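PDB 3PGB: amine oxidase from Emericella nidulans, which probably oxidises primary amines to aldehydes, using one copper ion and a topaquinone made from its own tyrosine in each subunit. Local coordinates for residues D645-S658 against F677-W691. Sequence-based numbering, arbitrary orientation.
Sequences DVQVTRQHDFEPTS and FFNGESLNQTDLVVW. With CA (calcium ion), chain E; CA (calcium ion), chain F; NAG (2-acetamido-2-deoxy-beta-D-glucopyranose), chain C.
Glu681 serves a calcium ion and His652 with the same oxygen: OE1 binds the metal and, through its syn lone pair, accepts from His652 NE2 at 2.7 Å. That oxygen lies in the imidazole plane, and the N-H...O angle is 167°. Phe677 O, Asn679 and, from elsewhere in the chain, Glu584 also bind the ion. Glu655 adds a second shell: each carboxylate oxygen accepts a hydrogen bond from a calcium-bound water, while its extended chain lies over the face of the Phe677 ring, CG 3.7 Å from the centroid.

Strands 646-650 and 686-691 pair antiparallel, Gln647 exchanging two backbone bonds with Trp691 and Thr649 two with Val689. Thr649 suits its place by having two different branches. With chi1 at 65°, OG1 receives the indole N-H of Trp691 in the ring plane (NE1 to OG1 2.8 Å), while CG2 sits over the face of Phe678, 3.4 Å from its CZ. On the other face of the sheet, Val648 meets Leu683, its CG1 3.9 Å from CD1.

Past the paired residues, Gln651 N bonds to Asp687 O, next to the second calcium, which Asp687 OD1 and Leu688 O bind with Asp541, Phe542 and Asp543; Asp687 OD2 forms a salt bridge with Lys114. Calcium probably draws charge from Glu681 OE1, making a cationic His652 less likely, and OE1 and the calcium-bound waters tie residues 650-655 to the ligand loop 677-681 in the enzyme domain's β-sandwich.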
loop_
_atom_site.group_PDB
_atom_site.type_symbol
_atom_site.label_atom_id
_atom_site.label_comp_id
_atom_site.label_asym_id
_atom_site.label_seq_id
_atom_site.Cartn_x
_atom_site.Cartn_y
_atom_site.Cartn_z
ATOM N N ASP A 645 11.916 -13.065 -2.449
ATOM C CA ASP A 645 11.014 -12.007 -2.917
ATOM C C ASP A 645 11.278 -11.654 -4.374
ATOM O O ASP A 645 10.353 -11.432 -5.142
ATOM C CB ASP A 645 11.180 -10.723 -2.093
ATOM C CG ASP A 645 10.998 -10.939 -0.604
ATOM O OD1 ASP A 645 11.646 -10.202 0.175
ATOM O OD2 ASP A 645 10.221 -11.832 -0.214
ATOM N N VAL A 646 12.552 -11.566 -4.735
ATOM C CA VAL A 646 12.963 -11.100 -6.058
ATOM C C VAL A 646 14.059 -12.017 -6.563
ATOM O O VAL A 646 15.020 -12.286 -5.859
ATOM C CB VAL A 646 13.459 -9.632 -6.009
ATOM C CG1 VAL A 646 14.171 -9.241 -7.299
ATOM C CG2 VAL A 646 12.292 -8.690 -5.730
ATOM N N GLN A 647 13.885 -12.507 -7.781
ATOM C CA GLN A 647 14.770 -13.500 -8.356
ATOM C C GLN A 647 14.985 -13.160 -9.827
ATOM O O GLN A 647 14.029 -12.953 -10.571
ATOM C CB GLN A 647 14.169 -14.905 -8.170
ATOM C CG GLN A 647 14.040 -15.308 -6.695
ATOM C CD GLN A 647 13.330 -16.626 -6.479
ATOM O OE1 GLN A 647 13.969 -17.663 -6.333
ATOM N NE2 GLN A 647 11.999 -16.594 -6.443
ATOM N N VAL A 648 16.242 -13.069 -10.236
ATOM C CA VAL A 648 16.569 -12.659 -11.589
ATOM C C VAL A 648 17.346 -13.763 -12.297
ATOM O O VAL A 648 18.314 -14.297 -11.752
ATOM C CB VAL A 648 17.376 -11.349 -11.601
ATOM C CG1 VAL A 648 17.519 -10.842 -13.013
ATOM C CG2 VAL A 648 16.691 -10.300 -10.726
ATOM N N THR A 649 16.890 -14.109 -13.497
ATOM C CA THR A 649 17.540 -15.114 -14.331
ATOM C C THR A 649 17.674 -14.582 -15.740
ATOM O O THR A 649 16.955 -13.659 -16.143
ATOM C CB THR A 649 16.723 -16.415 -14.423
ATOM O OG1 THR A 649 15.486 -16.155 -15.099
ATOM C CG2 THR A 649 16.446 -16.992 -13.043
ATOM N N ARG A 650 18.583 -15.184 -16.496
ATOM C CA ARG A 650 18.752 -14.818 -17.891
ATOM C C ARG A 650 17.614 -15.421 -18.692
ATOM O O ARG A 650 17.212 -16.563 -18.444
ATOM C CB ARG A 650 20.090 -15.300 -18.435
ATOM C CG ARG A 650 20.320 -14.840 -19.847
ATOM C CD ARG A 650 21.731 -15.051 -20.284
ATOM N NE ARG A 650 21.971 -14.418 -21.571
ATOM C CZ ARG A 650 23.100 -14.536 -22.266
ATOM N NH1 ARG A 650 24.111 -15.273 -21.797
ATOM N NH2 ARG A 650 23.221 -13.907 -23.437
ATOM N N GLN A 651 17.099 -14.649 -19.646
ATOM C CA GLN A 651 15.967 -15.083 -20.457
ATOM C C GLN A 651 16.368 -16.238 -21.378
ATOM O O GLN A 651 17.441 -16.229 -21.984
ATOM C CB GLN A 651 15.415 -13.916 -21.290
ATOM C CG GLN A 651 14.000 -14.135 -21.865
ATOM C CD GLN A 651 13.963 -15.001 -23.125
ATOM O OE1 GLN A 651 14.952 -15.118 -23.852
ATOM N NE2 GLN A 651 12.810 -15.611 -23.381
ATOM N N HIS A 652 15.493 -17.232 -21.457
ATOM C CA HIS A 652 15.607 -18.296 -22.431
ATOM C C HIS A 652 14.214 -18.641 -22.899
ATOM O O HIS A 652 13.255 -18.544 -22.138
ATOM C CB HIS A 652 16.260 -19.529 -21.814
ATOM C CG HIS A 652 17.679 -19.312 -21.400
ATOM N ND1 HIS A 652 18.661 -18.927 -22.289
ATOM C CD2 HIS A 652 18.281 -19.419 -20.195
ATOM C CE1 HIS A 652 19.807 -18.808 -21.644
ATOM N NE2 HIS A 652 19.604 -19.100 -20.372
ATOM N N ASP A 653 14.099 -19.052 -24.155
ATOM C CA ASP A 653 12.814 -19.491 -24.675
ATOM C C ASP A 653 12.435 -20.852 -24.105
ATOM O O ASP A 653 11.258 -21.190 -24.063
ATOM C CB ASP A 653 12.817 -19.480 -26.204
ATOM C CG ASP A 653 12.899 -18.070 -26.761
ATOM O OD1 ASP A 653 12.354 -17.151 -26.114
ATOM O OD2 ASP A 653 13.502 -17.868 -27.832
ATOM N N PHE A 654 13.429 -21.607 -23.642
ATOM C CA PHE A 654 13.188 -22.876 -22.949
ATOM C C PHE A 654 12.906 -22.718 -21.438
ATOM O O PHE A 654 12.805 -23.717 -20.717
ATOM C CB PHE A 654 14.336 -23.874 -23.199
ATOM C CG PHE A 654 15.712 -23.328 -22.918
ATOM C CD1 PHE A 654 16.234 -23.356 -21.635
ATOM C CD2 PHE A 654 16.500 -22.827 -23.950
ATOM C CE1 PHE A 654 17.504 -22.865 -21.377
ATOM C CE2 PHE A 654 17.774 -22.326 -23.705
ATOM C CZ PHE A 654 18.284 -22.350 -22.415
ATOM N N GLU A 655 12.773 -21.476 -20.967
ATOM C CA GLU A 655 12.301 -21.201 -19.606
ATOM C C GLU A 655 11.198 -20.144 -19.650
ATOM O O GLU A 655 11.375 -19.038 -19.133
ATOM C CB GLU A 655 13.457 -20.713 -18.714
ATOM C CG GLU A 655 14.524 -21.762 -18.405
ATOM C CD GLU A 655 15.799 -21.178 -17.792
ATOM O OE1 GLU A 655 15.902 -19.933 -17.637
ATOM O OE2 GLU A 655 16.708 -21.982 -17.469
ATOM N N PRO A 656 10.054 -20.469 -20.276
ATOM C CA PRO A 656 8.973 -19.480 -20.391
ATOM C C PRO A 656 8.231 -19.236 -19.079
ATOM O O PRO A 656 7.786 -18.113 -18.820
ATOM C CB PRO A 656 8.037 -20.113 -21.423
ATOM C CG PRO A 656 8.277 -21.580 -21.285
ATOM C CD PRO A 656 9.727 -21.723 -20.980
ATOM N N THR A 657 8.113 -20.285 -18.264
ATOM C CA THR A 657 7.331 -20.260 -17.032
ATOM C C THR A 657 8.172 -20.726 -15.848
ATOM O O THR A 657 9.030 -21.585 -15.999
ATOM C CB THR A 657 6.100 -21.206 -17.134
ATOM O OG1 THR A 657 6.538 -22.571 -17.226
ATOM C CG2 THR A 657 5.254 -20.880 -18.355
ATOM N N SER A 658 7.907 -20.178 -14.666
ATOM C CA SER A 658 8.580 -20.619 -13.448
ATOM C C SER A 658 7.958 -21.886 -12.857
ATOM O O SER A 658 8.530 -22.481 -11.941
ATOM C CB SER A 658 8.551 -19.517 -12.392
ATOM O OG SER A 658 7.227 -19.118 -12.094
ATOM N N PHE A 677 17.098 -23.100 -12.953
ATOM C CA PHE A 677 17.292 -21.885 -13.758
ATOM C C PHE A 677 18.609 -21.194 -13.415
ATOM O O PHE A 677 19.137 -20.435 -14.228
ATOM C CB PHE A 677 16.156 -20.876 -13.522
ATOM C CG PHE A 677 14.847 -21.220 -14.194
ATOM C CD1 PHE A 677 14.503 -22.537 -14.522
ATOM C CD2 PHE A 677 13.927 -20.205 -14.459
ATOM C CE1 PHE A 677 13.278 -22.824 -15.123
ATOM C CE2 PHE A 677 12.706 -20.480 -15.055
ATOM C CZ PHE A 677 12.379 -21.798 -15.390
ATOM N N PHE A 678 19.118 -21.443 -12.208
ATOM C CA PHE A 678 20.296 -20.745 -11.688
ATOM C C PHE A 678 21.564 -21.579 -11.880
ATOM O O PHE A 678 21.889 -22.455 -11.066
ATOM C CB PHE A 678 20.069 -20.365 -10.222
ATOM C CG PHE A 678 18.858 -19.505 -10.026
ATOM C CD1 PHE A 678 18.961 -18.116 -10.054
ATOM C CD2 PHE A 678 17.603 -20.080 -9.888
ATOM C CE1 PHE A 678 17.830 -17.318 -9.914
ATOM C CE2 PHE A 678 16.476 -19.294 -9.749
ATOM C CZ PHE A 678 16.587 -17.907 -9.760
ATOM N N ASN A 679 22.252 -21.290 -12.986
ATOM C CA ASN A 679 23.470 -21.983 -13.396
ATOM C C ASN A 679 24.546 -20.973 -13.789
ATOM O O ASN A 679 25.183 -21.095 -14.837
ATOM C CB ASN A 679 23.174 -22.950 -14.559
ATOM C CG ASN A 679 22.609 -22.246 -15.783
ATOM O OD1 ASN A 679 22.007 -21.176 -15.671
ATOM N ND2 ASN A 679 22.799 -22.843 -16.956
ATOM N N GLY A 680 24.718 -19.959 -12.944
ATOM C CA GLY A 680 25.851 -19.031 -13.038
ATOM C C GLY A 680 25.978 -18.173 -14.286
ATOM O O GLY A 680 27.059 -17.657 -14.563
ATOM N N GLU A 681 24.887 -18.004 -15.031
ATOM C CA GLU A 681 24.905 -17.179 -16.235
ATOM C C GLU A 681 25.022 -15.699 -15.896
ATOM O O GLU A 681 24.544 -15.249 -14.849
ATOM C CB GLU A 681 23.647 -17.403 -17.072
ATOM C CG GLU A 681 23.527 -18.784 -17.673
ATOM C CD GLU A 681 22.358 -18.893 -18.625
ATOM O OE1 GLU A 681 21.211 -19.051 -18.146
ATOM O OE2 GLU A 681 22.583 -18.832 -19.852
ATOM N N SER A 682 25.645 -14.944 -16.795
ATOM C CA SER A 682 25.880 -13.524 -16.581
ATOM C C SER A 682 24.594 -12.728 -16.757
ATOM O O SER A 682 23.810 -12.976 -17.679
ATOM C CB SER A 682 26.946 -13.001 -17.546
ATOM O OG SER A 682 27.148 -11.605 -17.386
ATOM N N LEU A 683 24.385 -11.773 -15.859
ATOM C CA LEU A 683 23.253 -10.859 -15.937
ATOM C C LEU A 683 23.759 -9.429 -16.143
ATOM O O LEU A 683 23.039 -8.466 -15.876
ATOM C CB LEU A 683 22.392 -10.962 -14.669
ATOM C CG LEU A 683 21.821 -12.348 -14.334
ATOM C CD1 LEU A 683 21.170 -12.336 -12.964
ATOM C CD2 LEU A 683 20.830 -12.823 -15.397
ATOM N N ASN A 684 24.995 -9.296 -16.629
ATOM C CA ASN A 684 25.545 -7.988 -16.986
ATOM C C ASN A 684 25.242 -7.644 -18.443
ATOM O O ASN A 684 25.862 -8.178 -19.352
ATOM C CB ASN A 684 27.052 -7.943 -16.752
ATOM C CG ASN A 684 27.623 -6.550 -16.927
ATOM O OD1 ASN A 684 27.162 -5.599 -16.297
ATOM N ND2 ASN A 684 28.629 -6.421 -17.780
ATOM N N GLN A 685 24.285 -6.741 -18.646
ATOM C CA GLN A 685 23.845 -6.322 -19.975
ATOM C C GLN A 685 23.518 -7.496 -20.894
ATOM O O GLN A 685 24.009 -7.587 -22.021
ATOM C CB GLN A 685 24.863 -5.370 -20.605
ATOM C CG GLN A 685 24.850 -4.000 -19.964
ATOM C CD GLN A 685 23.523 -3.297 -20.125
ATOM O OE1 GLN A 685 22.781 -3.123 -19.161
ATOM N NE2 GLN A 685 23.214 -2.889 -21.351
ATOM N N THR A 686 22.687 -8.396 -20.381
ATOM C CA THR A 686 22.077 -9.449 -21.180
ATOM C C THR A 686 20.577 -9.355 -20.974
ATOM O O THR A 686 20.110 -8.498 -20.217
ATOM C CB THR A 686 22.562 -10.853 -20.759
ATOM O OG1 THR A 686 21.971 -11.218 -19.508
ATOM C CG2 THR A 686 24.086 -10.884 -20.637
ATOM N N ASP A 687 19.829 -10.233 -21.645
ATOM C CA ASP A 687 18.375 -10.279 -21.507
ATOM C C ASP A 687 18.023 -10.981 -20.203
ATOM O O ASP A 687 18.250 -12.176 -20.049
ATOM C CB ASP A 687 17.740 -10.995 -22.709
ATOM C CG ASP A 687 16.212 -10.890 -22.735
ATOM O OD1 ASP A 687 15.601 -10.557 -21.691
ATOM O OD2 ASP A 687 15.620 -11.136 -23.811
ATOM N N LEU A 688 17.457 -10.235 -19.264
ATOM C CA LEU A 688 17.101 -10.799 -17.961
ATOM C C LEU A 688 15.590 -10.846 -17.772
ATOM O O LEU A 688 14.840 -10.137 -18.452
ATOM C CB LEU A 688 17.783 -10.022 -16.821
ATOM C CG LEU A 688 17.731 -8.493 -16.831
ATOM C CD1 LEU A 688 16.329 -7.997 -16.497
ATOM C CD2 LEU A 688 18.765 -7.906 -15.861
ATOM N N VAL A 689 15.157 -11.712 -16.862
ATOM C CA VAL A 689 13.767 -11.793 -16.447
ATOM C C VAL A 689 13.735 -11.617 -14.939
ATOM O O VAL A 689 14.471 -12.291 -14.215
ATOM C CB VAL A 689 13.154 -13.157 -16.799
ATOM C CG1 VAL A 689 11.699 -13.221 -16.353
ATOM C CG2 VAL A 689 13.267 -13.418 -18.271
ATOM N N VAL A 690 12.901 -10.699 -14.463
ATOM C CA VAL A 690 12.705 -10.515 -13.037
ATOM C C VAL A 690 11.461 -11.292 -12.622
ATOM O O VAL A 690 10.377 -11.057 -13.141
ATOM C CB VAL A 690 12.559 -9.036 -12.684
ATOM C CG1 VAL A 690 12.419 -8.857 -11.173
ATOM C CG2 VAL A 690 13.753 -8.258 -13.211
ATOM N N TRP A 691 11.646 -12.240 -11.707
ATOM C CA TRP A 691 10.562 -13.046 -11.160
ATOM C C TRP A 691 10.196 -12.497 -9.777
ATOM O O TRP A 691 11.021 -12.506 -8.870
ATOM C CB TRP A 691 10.995 -14.515 -11.046
ATOM C CG TRP A 691 11.556 -15.093 -12.307
ATOM C CD1 TRP A 691 12.854 -15.054 -12.721
ATOM C CD2 TRP A 691 10.840 -15.806 -13.321
ATOM N NE1 TRP A 691 12.991 -15.692 -13.930
ATOM C CE2 TRP A 691 11.768 -16.163 -14.319
ATOM C CE3 TRP A 691 9.503 -16.177 -13.482
ATOM C CZ2 TRP A 691 11.402 -16.874 -15.463
ATOM C CZ3 TRP A 691 9.142 -16.884 -14.618
ATOM C CH2 TRP A 691 10.089 -17.227 -15.592
HETATM CA CA CA E . 20.258 -19.666 -16.088
HETATM CA CA CA F . 14.346 -8.974 -20.501
HETATM C C1 NAG C . 29.226 -5.130 -18.003
HETATM C C2 NAG C . 30.658 -5.328 -18.465
HETATM C C3 NAG C . 31.291 -3.949 -18.608
HETATM C C4 NAG C . 30.515 -3.102 -19.613
HETATM C C5 NAG C . 29.003 -3.163 -19.376
HETATM C C6 NAG C . 28.277 -2.824 -20.666
HETATM C C7 NAG C . 32.168 -7.166 -17.814
HETATM C C8 NAG C . 32.847 -7.870 -16.672
HETATM N N2 NAG C . 31.387 -6.128 -17.491
HETATM O O3 NAG C . 32.626 -4.091 -19.032
HETATM O O4 NAG C . 30.926 -1.749 -19.499
HETATM O O5 NAG C . 28.501 -4.422 -18.981
HETATM O O6 NAG C . 27.947 -1.464 -20.617
HETATM O O7 NAG C . 32.352 -7.555 -18.969
HETATM O O HOH W 1 10.665 -14.178 -6.842
HETATM O O HOH W 2 18.156 -18.789 -16.942
HETATM O O HOH W 3 19.393 -21.554 -17.226
HETATM O O HOH W 4 16.285 -7.457 -19.951
#